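Local coordinates for protein acetylxylan esterase A (Aspergillus awamori, PDB 5X6S) that removes acetyl groups from the backbone of acetylated xylans, acting as a secreted serine esterase of carbohydrate esterase family 1 in plant biomass breakdown, at residues Ser29-Ile33 with Ile103-Asp109; Asp50-Leu56 with Ile263-Met269; Ile63-Pro67 with Met98-Thr102; Val113-Ser119 with Phe136-Tyr142. All coordinates share one frame; numbering follows the deposited sequence.

Contact 1: Ser29-Ile33 with Ile103-Asp109. With NA (sodium ion), chain F.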
loop_
_atom_site.group_PDB
_atom_site.type_symbol
_atom_site.label_atom_id
_atom_site.label_comp_id
_atom_site.label_asym_id
_atom_site.label_seq_id
_atom_site.Cartn_x
_atom_site.Cartn_y
_atom_site.Cartn_z
ATOM N N SER A 29 10.234 -3.631 -16.644
ATOM C CA SER A 29 8.914 -3.290 -17.197
ATOM C C SER A 29 8.012 -2.646 -16.144
ATOM O O SER A 29 7.235 -1.721 -16.435
ATOM C CB SER A 29 8.216 -4.568 -17.719
ATOM O OG SER A 29 8.824 -4.945 -18.958
ATOM N N ASN A 30 8.077 -3.180 -14.933
ATOM C CA ASN A 30 7.233 -2.691 -13.858
ATOM C C ASN A 30 8.168 -2.472 -12.668
ATOM O O ASN A 30 8.251 -3.297 -11.789
ATOM C CB ASN A 30 6.156 -3.738 -13.522
ATOM C CG ASN A 30 5.140 -3.895 -14.649
ATOM O OD1 ASN A 30 4.262 -3.055 -14.802
ATOM N ND2 ASN A 30 5.301 -4.907 -15.455
ATOM N N PRO A 31 8.913 -1.379 -12.691
ATOM C CA PRO A 31 10.065 -1.294 -11.773
ATOM C C PRO A 31 9.685 -1.087 -10.314
ATOM O O PRO A 31 8.704 -0.415 -10.032
ATOM C CB PRO A 31 10.827 -0.064 -12.307
ATOM C CG PRO A 31 9.797 0.765 -12.981
ATOM C CD PRO A 31 8.773 -0.176 -13.531
ATOM N N GLY A 32 10.458 -1.669 -9.416
ATOM C CA GLY A 32 10.396 -1.344 -8.013
ATOM C C GLY A 32 11.044 0.005 -7.735
ATOM O O GLY A 32 11.491 0.716 -8.669
ATOM N N ILE A 33 11.039 0.405 -6.478
ATOM C CA ILE A 33 11.640 1.696 -6.075
ATOM C C ILE A 33 12.418 1.490 -4.801
ATOM O O ILE A 33 11.945 0.829 -3.875
ATOM C CB ILE A 33 10.579 2.834 -5.835
ATOM C CG1 ILE A 33 9.899 3.246 -7.144
ATOM C CG2 ILE A 33 11.199 4.011 -5.119
ATOM C CD1 ILE A 33 8.651 4.075 -6.959
ATOM N N ILE A 103 6.019 6.579 -8.725
ATOM C CA ILE A 103 5.103 5.460 -9.045
ATOM C C ILE A 103 4.327 5.798 -10.302
ATOM O O ILE A 103 4.308 5.006 -11.298
ATOM C CB ILE A 103 4.146 5.093 -7.901
ATOM C CG1 ILE A 103 4.944 4.441 -6.738
ATOM C CG2 ILE A 103 3.059 4.120 -8.431
ATOM C CD1 ILE A 103 4.186 4.360 -5.417
ATOM N N SER A 104 3.679 6.952 -10.295
ATOM C CA SER A 104 2.890 7.327 -11.467
ATOM C C SER A 104 3.721 7.634 -12.702
ATOM O O SER A 104 3.396 7.172 -13.810
ATOM C CB SER A 104 1.982 8.496 -11.136
ATOM O OG SER A 104 1.266 8.858 -12.296
ATOM N N LYS A 105 4.793 8.403 -12.560
ATOM C CA LYS A 105 5.552 8.826 -13.737
ATOM C C LYS A 105 6.165 7.634 -14.489
ATOM O O LYS A 105 6.172 7.607 -15.744
ATOM C CB LYS A 105 6.612 9.863 -13.402
ATOM C CG LYS A 105 7.540 10.231 -14.565
ATOM C CD LYS A 105 7.001 11.386 -15.415
ATOM C CE LYS A 105 7.999 11.780 -16.533
ATOM N NZ LYS A 105 9.270 12.378 -15.997
ATOM N N TYR A 106 6.644 6.635 -13.735
ATOM C CA TYR A 106 7.344 5.513 -14.358
ATOM C C TYR A 106 6.581 4.207 -14.375
ATOM O O TYR A 106 7.105 3.225 -14.781
ATOM C CB TYR A 106 8.738 5.329 -13.737
ATOM C CG TYR A 106 9.644 6.485 -14.026
ATOM C CD1 TYR A 106 9.682 7.570 -13.213
ATOM C CD2 TYR A 106 10.475 6.489 -15.174
ATOM C CE1 TYR A 106 10.517 8.665 -13.508
ATOM C CE2 TYR A 106 11.302 7.577 -15.479
ATOM C CZ TYR A 106 11.314 8.652 -14.650
ATOM O OH TYR A 106 12.132 9.712 -14.920
ATOM N N GLY A 107 5.337 4.197 -13.945
ATOM C CA GLY A 107 4.595 2.964 -13.871
ATOM C C GLY A 107 5.299 1.997 -12.950
ATOM O O GLY A 107 5.318 0.799 -13.193
ATOM N N ALA A 108 5.855 2.492 -11.849
ATOM C CA ALA A 108 6.518 1.630 -10.872
ATOM C C ALA A 108 5.536 0.799 -10.082
ATOM O O ALA A 108 4.387 1.169 -9.938
ATOM C CB ALA A 108 7.381 2.462 -9.930
ATOM N N ASP A 109 5.982 -0.337 -9.555
ATOM C CA ASP A 109 5.086 -1.235 -8.859
ATOM C C ASP A 109 4.989 -0.790 -7.407
ATOM O O ASP A 109 5.964 -0.830 -6.647
ATOM C CB ASP A 109 5.551 -2.672 -9.018
ATOM C CG ASP A 109 4.586 -3.695 -8.514
ATOM O OD1 ASP A 109 3.872 -3.449 -7.528
ATOM O OD2 ASP A 109 4.604 -4.818 -9.073
HETATM NA NA NA F . 3.225 -1.554 -16.346
HETATM O O HOH W 1 5.188 0.007 -15.891
HETATM O O HOH W 2 4.663 -2.421 -18.014
HETATM O O HOH W 3 4.038 -1.468 -12.278
HETATM O O HOH W 4 6.718 -5.893 -10.599
HETATM O O HOH W 5 2.073 0.650 -15.889
HETATM O O HOH W 6 1.823 -3.242 -16.782
#

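Contact 2: Asp50-Leu56 with Ile263-Met269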
loop_
_atom_site.group_PDB
_atom_site.type_symbol
_atom_site.label_atom_id
_atom_site.label_comp_id
_atom_site.label_asym_id
_atom_site.label_seq_id
_atom_site.Cartn_x
_atom_site.Cartn_y
_atom_site.Cartn_z
ATOM N N ASP A 50 27.920 7.266 -3.151
ATOM C CA ASP A 50 28.460 6.538 -1.996
ATOM C C ASP A 50 27.544 5.398 -1.540
ATOM O O ASP A 50 27.379 5.184 -0.330
ATOM C CB ASP A 50 28.568 7.518 -0.796
ATOM C CG ASP A 50 29.460 6.980 0.343
ATOM O OD1 ASP A 50 30.269 6.053 0.107
ATOM O OD2 ASP A 50 29.322 7.502 1.483
ATOM N N SER A 51 26.872 4.702 -2.465
ATOM C CA SER A 51 26.047 3.577 -2.082
ATOM C C SER A 51 25.999 2.699 -3.301
ATOM O O SER A 51 26.269 3.179 -4.389
ATOM C CB SER A 51 24.642 4.029 -1.686
ATOM O OG SER A 51 23.973 4.731 -2.730
ATOM N N PRO A 52 25.622 1.427 -3.114
ATOM C CA PRO A 52 25.600 0.513 -4.248
ATOM C C PRO A 52 24.298 0.502 -5.027
ATOM O O PRO A 52 24.193 -0.291 -5.959
ATOM C CB PRO A 52 25.812 -0.861 -3.573
ATOM C CG PRO A 52 25.138 -0.716 -2.225
ATOM C CD PRO A 52 25.455 0.721 -1.815
ATOM N N TYR A 53 23.300 1.320 -4.670
ATOM C CA TYR A 53 21.935 1.126 -5.207
ATOM C C TYR A 53 21.786 1.368 -6.696
ATOM O O TYR A 53 21.016 0.666 -7.370
ATOM C CB TYR A 53 20.875 1.952 -4.409
ATOM C CG TYR A 53 20.898 1.611 -2.950
ATOM C CD1 TYR A 53 20.657 0.321 -2.538
ATOM C CD2 TYR A 53 21.334 2.544 -1.990
ATOM C CE1 TYR A 53 20.752 -0.049 -1.183
ATOM C CE2 TYR A 53 21.451 2.186 -0.662
ATOM C CZ TYR A 53 21.152 0.895 -0.269
ATOM O OH TYR A 53 21.291 0.536 1.019
ATOM N N ALA A 54 22.479 2.367 -7.227
ATOM C CA ALA A 54 22.438 2.597 -8.699
ATOM C C ALA A 54 23.061 1.448 -9.479
ATOM O O ALA A 54 22.522 1.042 -10.505
ATOM C CB ALA A 54 23.131 3.928 -9.074
ATOM N N THR A 55 24.166 0.894 -8.981
ATOM C CA THR A 55 24.793 -0.268 -9.585
ATOM C C THR A 55 23.798 -1.443 -9.559
ATOM O O THR A 55 23.574 -2.115 -10.563
ATOM C CB THR A 55 26.135 -0.646 -8.863
ATOM O OG1 THR A 55 27.088 0.388 -9.076
ATOM C CG2 THR A 55 26.724 -1.946 -9.364
ATOM N N LEU A 56 23.192 -1.668 -8.399
ATOM C CA LEU A 56 22.189 -2.743 -8.247
ATOM C C LEU A 56 20.908 -2.537 -9.098
ATOM O O LEU A 56 20.304 -3.527 -9.581
ATOM C CB LEU A 56 21.871 -2.947 -6.773
ATOM C CG LEU A 56 23.010 -3.483 -5.877
ATOM C CD1 LEU A 56 22.729 -3.230 -4.407
ATOM C CD2 LEU A 56 23.285 -4.979 -6.136
ATOM N N ILE A 263 26.950 -0.291 4.215
ATOM C CA ILE A 263 25.815 -0.830 3.520
ATOM C C ILE A 263 26.149 -2.203 2.948
ATOM O O ILE A 263 27.198 -2.401 2.329
ATOM C CB ILE A 263 25.442 0.092 2.325
ATOM C CG1 ILE A 263 24.988 1.459 2.796
ATOM C CG2 ILE A 263 24.369 -0.565 1.462
ATOM C CD1 ILE A 263 24.909 2.483 1.676
ATOM N N HIS A 264 25.261 -3.174 3.147
ATOM C CA HIS A 264 25.406 -4.471 2.572
ATOM C C HIS A 264 24.371 -4.530 1.444
ATOM O O HIS A 264 23.269 -5.057 1.615
ATOM C CB HIS A 264 25.162 -5.584 3.601
ATOM C CG HIS A 264 26.241 -5.706 4.634
ATOM N ND1 HIS A 264 26.676 -4.646 5.399
ATOM C CD2 HIS A 264 27.002 -6.766 4.995
ATOM C CE1 HIS A 264 27.652 -5.048 6.197
ATOM N NE2 HIS A 264 27.860 -6.335 5.974
ATOM N N GLY A 265 24.740 -4.010 0.276
ATOM C CA GLY A 265 23.801 -3.887 -0.854
ATOM C C GLY A 265 23.159 -5.206 -1.325
ATOM O O GLY A 265 21.947 -5.261 -1.539
ATOM N N ASP A 266 23.948 -6.287 -1.477
ATOM C CA ASP A 266 23.334 -7.531 -1.884
ATOM C C ASP A 266 22.331 -8.040 -0.827
ATOM O O ASP A 266 21.267 -8.561 -1.171
ATOM C CB ASP A 266 24.362 -8.644 -2.193
ATOM C CG ASP A 266 25.410 -8.235 -3.261
ATOM O OD1 ASP A 266 25.230 -7.282 -4.011
ATOM O OD2 ASP A 266 26.459 -8.898 -3.311
ATOM N N LYS A 267 22.682 -7.878 0.437
ATOM C CA LYS A 267 21.766 -8.247 1.542
ATOM C C LYS A 267 20.474 -7.436 1.536
ATOM O O LYS A 267 19.414 -7.942 1.871
ATOM C CB LYS A 267 22.460 -8.158 2.907
ATOM C CG LYS A 267 23.672 -9.073 3.110
ATOM C CD LYS A 267 23.498 -10.451 2.514
ATOM C CE LYS A 267 22.626 -11.320 3.332
ATOM N NZ LYS A 267 22.799 -12.759 2.906
ATOM N N ASP A 268 20.572 -6.169 1.149
ATOM C CA ASP A 268 19.387 -5.316 1.013
ATOM C C ASP A 268 18.484 -5.898 -0.057
ATOM O O ASP A 268 17.268 -5.987 0.139
ATOM C CB ASP A 268 19.735 -3.868 0.635
ATOM C CG ASP A 268 20.514 -3.118 1.684
ATOM O OD1 ASP A 268 20.653 -3.565 2.849
ATOM O OD2 ASP A 268 21.059 -2.029 1.343
ATOM N N MET A 269 19.062 -6.281 -1.204
ATOM C CA MET A 269 18.323 -6.915 -2.288
ATOM C C MET A 269 17.506 -8.141 -1.841
ATOM O O MET A 269 16.381 -8.394 -2.321
ATOM C CB MET A 269 19.271 -7.269 -3.457
ATOM C CG MET A 269 19.972 -6.090 -4.139
ATOM S SD MET A 269 18.813 -4.795 -4.726
ATOM C CE MET A 269 18.799 -3.655 -3.351
#

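Contact 3: Ile63-Pro67 with Met98-Thr102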
loop_
_atom_site.group_PDB
_atom_site.type_symbol
_atom_site.label_atom_id
_atom_site.label_comp_id
_atom_site.label_asym_id
_atom_site.label_seq_id
_atom_site.Cartn_x
_atom_site.Cartn_y
_atom_site.Cartn_z
ATOM N N ILE A 63 13.979 1.803 -9.760
ATOM C CA ILE A 63 14.375 3.202 -9.777
ATOM C C ILE A 63 14.874 3.536 -8.357
ATOM O O ILE A 63 14.299 3.056 -7.388
ATOM C CB ILE A 63 13.175 4.115 -10.151
ATOM C CG1 ILE A 63 12.795 3.846 -11.622
ATOM C CG2 ILE A 63 13.472 5.610 -9.921
ATOM C CD1 ILE A 63 11.488 4.461 -12.055
ATOM N N VAL A 64 15.909 4.340 -8.248
ATOM C CA VAL A 64 16.354 4.849 -6.923
ATOM C C VAL A 64 16.019 6.300 -6.713
ATOM O O VAL A 64 16.242 7.117 -7.618
ATOM C CB VAL A 64 17.900 4.675 -6.675
ATOM C CG1 VAL A 64 18.212 4.812 -5.152
ATOM C CG2 VAL A 64 18.418 3.368 -7.244
ATOM N N ILE A 65 15.446 6.640 -5.559
ATOM C CA ILE A 65 15.128 8.028 -5.207
ATOM C C ILE A 65 16.076 8.436 -4.112
ATOM O O ILE A 65 16.213 7.713 -3.135
ATOM C CB ILE A 65 13.681 8.233 -4.688
ATOM C CG1 ILE A 65 12.661 7.885 -5.778
ATOM C CG2 ILE A 65 13.509 9.682 -4.188
ATOM C CD1 ILE A 65 11.213 7.769 -5.226
ATOM N N TYR A 66 16.738 9.585 -4.291
ATOM C CA TYR A 66 17.720 10.084 -3.331
ATOM C C TYR A 66 17.224 11.428 -2.849
ATOM O O TYR A 66 17.474 12.453 -3.516
ATOM C CB TYR A 66 19.139 10.215 -3.993
ATOM C CG TYR A 66 19.712 8.951 -4.589
ATOM C CD1 TYR A 66 20.450 8.031 -3.807
ATOM C CD2 TYR A 66 19.546 8.661 -5.944
ATOM C CE1 TYR A 66 21.012 6.888 -4.355
ATOM C CE2 TYR A 66 20.100 7.513 -6.500
ATOM C CZ TYR A 66 20.795 6.614 -5.729
ATOM O OH TYR A 66 21.295 5.486 -6.327
ATOM N N PRO A 67 16.497 11.470 -1.711
ATOM C CA PRO A 67 16.050 12.772 -1.192
ATOM C C PRO A 67 17.269 13.550 -0.709
ATOM O O PRO A 67 18.274 12.945 -0.407
ATOM C CB PRO A 67 15.152 12.396 0.014
ATOM C CG PRO A 67 14.741 10.951 -0.250
ATOM C CD PRO A 67 16.027 10.369 -0.854
ATOM N N MET A 98 7.673 12.235 -3.254
ATOM C CA MET A 98 8.639 11.777 -4.249
ATOM C C MET A 98 8.301 10.352 -4.691
ATOM O O MET A 98 8.393 10.001 -5.890
ATOM C CB MET A 98 10.039 11.757 -3.658
ATOM C CG MET A 98 10.575 13.088 -3.287
ATOM S SD MET A 98 12.190 13.016 -2.501
ATOM C CE MET A 98 12.236 14.542 -1.610
ATOM N N VAL A 99 7.947 9.518 -3.719
ATOM C CA VAL A 99 7.528 8.167 -3.989
ATOM C C VAL A 99 6.335 8.113 -4.926
ATOM O O VAL A 99 6.362 7.427 -5.964
ATOM C CB VAL A 99 7.322 7.355 -2.679
ATOM C CG1 VAL A 99 6.551 6.051 -2.943
ATOM C CG2 VAL A 99 8.649 7.079 -2.058
ATOM N N THR A 100 5.259 8.816 -4.561
ATOM C CA THR A 100 4.032 8.684 -5.309
ATOM C C THR A 100 4.180 9.259 -6.709
ATOM O O THR A 100 3.605 8.705 -7.658
ATOM C CB THR A 100 2.842 9.308 -4.568
ATOM O OG1 THR A 100 3.058 10.722 -4.451
ATOM C CG2 THR A 100 2.635 8.618 -3.169
ATOM N N TRP A 101 4.973 10.324 -6.847
ATOM C CA TRP A 101 5.264 10.943 -8.154
ATOM C C TRP A 101 5.965 9.918 -9.052
ATOM O O TRP A 101 5.604 9.770 -10.224
ATOM C CB TRP A 101 6.154 12.176 -8.021
ATOM C CG TRP A 101 6.433 12.886 -9.314
ATOM C CD1 TRP A 101 5.658 13.853 -9.934
ATOM C CD2 TRP A 101 7.511 12.621 -10.196
ATOM N NE1 TRP A 101 6.227 14.224 -11.113
ATOM C CE2 TRP A 101 7.371 13.495 -11.304
ATOM C CE3 TRP A 101 8.597 11.745 -10.155
ATOM C CZ2 TRP A 101 8.280 13.506 -12.356
ATOM C CZ3 TRP A 101 9.497 11.773 -11.174
ATOM C CH2 TRP A 101 9.321 12.633 -12.284
ATOM N N THR A 102 6.938 9.206 -8.486
ATOM C CA THR A 102 7.743 8.258 -9.232
ATOM C C THR A 102 6.889 7.030 -9.636
ATOM O O THR A 102 7.007 6.532 -10.790
ATOM C CB THR A 102 8.964 7.801 -8.401
ATOM O OG1 THR A 102 9.753 8.953 -8.050
ATOM C CG2 THR A 102 9.835 6.782 -9.160
#

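Contact 4: Val113-Ser119 with Phe136-Tyr142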
loop_
_atom_site.group_PDB
_atom_site.type_symbol
_atom_site.label_atom_id
_atom_site.label_comp_id
_atom_site.label_asym_id
_atom_site.label_seq_id
_atom_site.Cartn_x
_atom_site.Cartn_y
_atom_site.Cartn_z
ATOM N N VAL A 113 8.189 -1.020 -3.065
ATOM C CA VAL A 113 8.814 0.247 -2.694
ATOM C C VAL A 113 9.491 0.067 -1.335
ATOM O O VAL A 113 8.879 -0.460 -0.374
ATOM C CB VAL A 113 7.791 1.438 -2.702
ATOM C CG1 VAL A 113 8.467 2.762 -2.369
ATOM C CG2 VAL A 113 7.034 1.519 -4.011
ATOM N N PHE A 114 10.758 0.463 -1.260
ATOM C CA PHE A 114 11.614 0.153 -0.119
ATOM C C PHE A 114 12.306 1.428 0.306
ATOM O O PHE A 114 12.495 2.288 -0.520
ATOM C CB PHE A 114 12.626 -0.944 -0.534
ATOM C CG PHE A 114 11.943 -2.169 -1.060
ATOM C CD1 PHE A 114 11.383 -3.105 -0.172
ATOM C CD2 PHE A 114 11.821 -2.383 -2.426
ATOM C CE1 PHE A 114 10.664 -4.207 -0.658
ATOM C CE2 PHE A 114 11.121 -3.507 -2.915
ATOM C CZ PHE A 114 10.538 -4.413 -2.009
ATOM N N VAL A 115 12.717 1.521 1.559
ATOM C CA VAL A 115 13.376 2.706 2.062
ATOM C C VAL A 115 14.547 2.296 2.934
ATOM O O VAL A 115 14.438 1.307 3.686
ATOM C CB VAL A 115 12.380 3.688 2.775
ATOM C CG1 VAL A 115 11.614 3.043 3.909
ATOM C CG2 VAL A 115 13.055 5.009 3.182
ATOM N N THR A 116 15.666 3.018 2.813
ATOM C CA THR A 116 16.898 2.691 3.539
ATOM C C THR A 116 17.720 3.971 3.661
ATOM O O THR A 116 17.509 4.941 2.903
ATOM C CB THR A 116 17.687 1.549 2.840
ATOM O OG1 THR A 116 18.877 1.281 3.545
ATOM C CG2 THR A 116 18.045 1.914 1.349
ATOM N N GLY A 117 18.620 4.003 4.630
ATOM C CA GLY A 117 19.374 5.184 4.928
ATOM C C GLY A 117 20.441 4.913 5.955
ATOM O O GLY A 117 20.386 3.879 6.624
ATOM N N SER A 118 21.432 5.808 6.041
ATOM C CA SER A 118 22.506 5.701 6.996
ATOM C C SER A 118 22.505 6.937 7.924
ATOM O O SER A 118 22.267 8.031 7.492
ATOM C CB SER A 118 23.877 5.548 6.282
ATOM O OG SER A 118 23.883 4.338 5.555
ATOM N N SER A 119 22.808 6.717 9.200
ATOM C CA SER A 119 22.944 7.758 10.213
ATOM C C SER A 119 21.665 8.634 10.266
ATOM O O SER A 119 20.621 8.084 10.492
ATOM C CB SER A 119 24.254 8.524 9.980
ATOM O OG SER A 119 24.542 9.429 11.035
ATOM N N PHE A 136 5.538 1.518 1.979
ATOM C CA PHE A 136 6.781 0.748 2.037
ATOM C C PHE A 136 6.561 -0.721 2.393
ATOM O O PHE A 136 5.923 -1.018 3.402
ATOM C CB PHE A 136 7.763 1.374 2.999
ATOM C CG PHE A 136 8.118 2.791 2.651
ATOM C CD1 PHE A 136 8.866 3.068 1.506
ATOM C CD2 PHE A 136 7.631 3.842 3.426
ATOM C CE1 PHE A 136 9.142 4.366 1.145
ATOM C CE2 PHE A 136 7.877 5.143 3.076
ATOM C CZ PHE A 136 8.649 5.427 1.938
ATOM N N ALA A 137 7.098 -1.616 1.537
ATOM C CA ALA A 137 7.061 -3.058 1.724
ATOM C C ALA A 137 8.074 -3.509 2.752
ATOM O O ALA A 137 7.836 -4.456 3.504
ATOM C CB ALA A 137 7.326 -3.748 0.396
ATOM N N ALA A 138 9.220 -2.815 2.815
ATOM C CA ALA A 138 10.329 -3.157 3.744
ATOM C C ALA A 138 11.264 -2.006 3.807
ATOM O O ALA A 138 11.266 -1.146 2.877
ATOM C CB ALA A 138 11.082 -4.422 3.295
ATOM N N ALA A 139 12.057 -1.962 4.870
ATOM C CA ALA A 139 13.006 -0.902 5.149
ATOM C C ALA A 139 14.243 -1.488 5.746
ATOM O O ALA A 139 14.131 -2.471 6.530
ATOM C CB ALA A 139 12.450 0.085 6.136
ATOM N N THR A 140 15.401 -0.878 5.451
ATOM C CA THR A 140 16.700 -1.294 6.060
ATOM C C THR A 140 17.316 -0.074 6.696
ATOM O O THR A 140 17.520 0.954 6.024
ATOM C CB THR A 140 17.651 -1.995 5.015
ATOM O OG1 THR A 140 17.053 -3.216 4.541
ATOM C CG2 THR A 140 19.032 -2.341 5.628
ATOM N N VAL A 141 17.656 -0.167 7.969
ATOM C CA VAL A 141 18.166 0.921 8.775
ATOM C C VAL A 141 19.641 0.658 9.094
ATOM O O VAL A 141 19.973 -0.364 9.757
ATOM C CB VAL A 141 17.327 1.088 10.081
ATOM C CG1 VAL A 141 17.825 2.171 10.982
ATOM C CG2 VAL A 141 15.840 1.314 9.751
ATOM N N TYR A 142 20.511 1.521 8.575
ATOM C CA TYR A 142 21.967 1.483 8.870
ATOM C C TYR A 142 22.363 2.519 9.941
ATOM O O TYR A 142 22.661 3.689 9.642
ATOM C CB TYR A 142 22.836 1.638 7.597
ATOM C CG TYR A 142 22.793 0.449 6.709
ATOM C CD1 TYR A 142 23.508 -0.718 7.045
ATOM C CD2 TYR A 142 22.031 0.433 5.539
ATOM C CE1 TYR A 142 23.441 -1.839 6.259
ATOM C CE2 TYR A 142 21.981 -0.732 4.717
ATOM C CZ TYR A 142 22.710 -1.838 5.086
ATOM O OH TYR A 142 22.711 -2.973 4.346
#

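Contact 1: Ser29-Ile33 with Ile103-Asp109
Ile33 lays its CD1 methyl on Ala108 and Ile103, with CD1 3.6 Å from Ala108 CB and 3.7 Å from Ile103 CG1. Its CG1 is anti to the carbonyl carbon (chi1 -68°) and the chain runs on extended, which carries CD1 to both residues. The two isoleucine side chains cross at about a right angle. Pro31 lies beside the turn, its CD 3.6 Å from Gly107 O and its CG against Ala108. One backbone bond ties the segments, from Asp109 N to Pro31 O at 2.8 Å.

These residues belong to an alpha/beta-hydrolase fold. Here the end of helix 91-106 turns back toward the loop that enters strand 33-37. Gly107 leaves the helix with positive phi (60°), a conformation that favours glycine. Ala108 N then bonds back to Ile103 O.

The outer edge is polar and hydrated. Asn30 OD1 binds a sodium ion at 2.4 Å, and four waters complete its observed shell. One of these waters also donates to both Ser29 O and Gly107 O, so it bridges the segments. A separate water, not bound to the sodium ion, links Asn30 O to Asp109 OD2. Asp109 OD1 bonds to Ser111, while OD2 also accepts from His86 and Asn87 of the second subunit.

Contact 2: Asp50-Leu56 with Ile263-Met269
The segments approach through the start of helix 53-60 and the start of helix 265-272, with Pro52 CA 5.8 Å from Gly265 CA. Pro52 rests its CG on Gly265 CA at 3.7 Å. Gly265 has no side chain, and Pro52 CG and Leu56 CD1 lie directly against its backbone.

Tyr53 makes the one hydrogen bond between the segments. Tyr53 OH donates to Asp268 OD2 at 2.6 Å, nearly along the C-O axis of the carboxylate. Ring and carboxylate are nearly coplanar, 17° apart, and OD2 sits at the ring edge. The other carboxylate oxygen, OD1, is bonded to Tyr142 OH, so both oxygens of this buried acid are engaged.

Ile263 comes from the opposite direction to Tyr53. Its chi1 of -64° sends CG2 to Tyr53 OH, 3.3 Å away, and to Pro52 CD. Ile263 CD1, at the end of the CG1 branch, lies 3.7 Å from Ser51 CB. The two methyls of Leu56 part: CD1 lies 3.6 Å from Gly265 O, CD2 near Asp266 OD1. Met269 curls its bent chain against Leu56, with Met269 CG 4.0 Å from Leu56 CD1.

His264 is the N-cap residue of helix 265-272. The arrangement packs the C-terminal helix of an alpha/beta-hydrolase against helix 53-60, near the probable nucleophile elbow.

Contact 3: Ile63-Pro67 with Met98-Thr102
Strand 63-67 and helix 98-102 run roughly antiparallel, their axes 150° apart in direction and 10.0 Å apart at closest approach. Alternate strand residues face the helix, so Ile63 and Ile65 point toward it while Val64 and Tyr66 point away.

Ile65 lies at the middle of the contact. Ile65 CD1 reaches Thr102 tip to tip, 3.4 Å from Thr102 OG1, and also touches Met98 O. Ile65 CD1 lies 4.1 Å from Val99 CG2. On the other branch, Ile65 CG2 lies 4.0 Å from Met98 SD. CG1 is anti to the carbonyl carbon (chi1 -63°), which leaves the two branches to meet different helix residues.

Met98 is extended beyond CG and passes obliquely across Ile65 and Pro67. Met98 SD lies 3.9 Å from Pro67 CB, and its CE touches the same carbon. At the other end of the strand segment, Ile63 CG2 meets Thr102 CG2 tip to tip at 3.9 Å.

The hydroxyl of Thr102 is not left bare in this apolar layer. Thr102 OG1 donates to Met98 O at 2.8 Å, one turn back along the helix. Thr102 N bonds to the same oxygen from the opposite face of the carbonyl plane.

Ile33 and Val35 of strand 33-37 adjoin this layer on the helix-facing side of the sheet, and Met19 of strand 18-23 packs on Met98 and Thr102. Helix 91-106 thus covers one face of the central alpha/beta-hydrolase sheet, and helix 53-60 packs on the other, against Val64 and Tyr66.

Contact 4: Val113-Ser119 with Phe136-Tyr142
Thr116 OG1 donates to Thr140 O at 2.8 Å, from 37° above the carbonyl plane. OG1 is anti to the backbone N (chi1 179°), which swings the hydroxyl over to the neighbouring strand. Backbone bonds join most of the pair; at Thr140 O the bond comes from the Thr116 hydroxyl instead. Ala137 N meets Val113 O at 2.9 Å, Thr140 N meets Val115 O, and Tyr142 N meets Gly117 O. Ser119 N closes the ladder on Tyr142 O at 3.1 Å. The bond from Val115 N to Ala138 O is weak.

The strands are parallel, 5° apart in direction, and helix 120-131 joins them in a beta-alpha-beta unit at the centre of the alpha/beta-hydrolase sheet. Strand 113-118 leads into Ser119, probably the catalytic nucleophile. Its strained backbone, with positive phi, and the Gly117-Ser119-Gly121 pattern are consistent with a nucleophile elbow. Ser119 OG bonds to His259 NE2. The bond of Ser119 N to Tyr142 O ties the strand end just before the turn.

Side chains pack on both faces of the sheet. Beside helix 120-131, Val115 CG1 lies over one face of the Phe136 ring, 3.8 Å from its centroid in a CH-pi contact. Val113 CG1 also touches this ring, 3.9 Å from Phe136 CD1. On the other face of the sheet, with Thr116 and Tyr142, the Phe114 ring holds Ala138 CB at its edge, 3.7 Å from Phe114 CD1. Phe114 CE1 lies 3.5 Å from Ala137 CB. Further along, the Tyr142 ring turns an edge to Thr116 OG1. Besides its bond to Asp268, Tyr142 OH accepts from His264 N.

How the contacts relate
Contact 4 forms the buried core near the chain centre, and contact 3 packs a helix on the same sheet. Contact 1 is also buried, but its centre lies about 20 Å from the centre of the chain. Contact 2 is only partly buried. Contacts 1 and 3 share helix 91-106, and both touch the second subunit. Gly32 O of contact 1 probably bonds to Ile63 N of contact 3. Contacts 2 and 4 touch on the sheet face that helix 265-272 covers. The chemistry follows the setting. Contact 3 is apolar across its interface, while contact 4 is a backbone ladder. Contact 2 adds a buried tyrosine-aspartate bond, and contact 1 adds water and sodium.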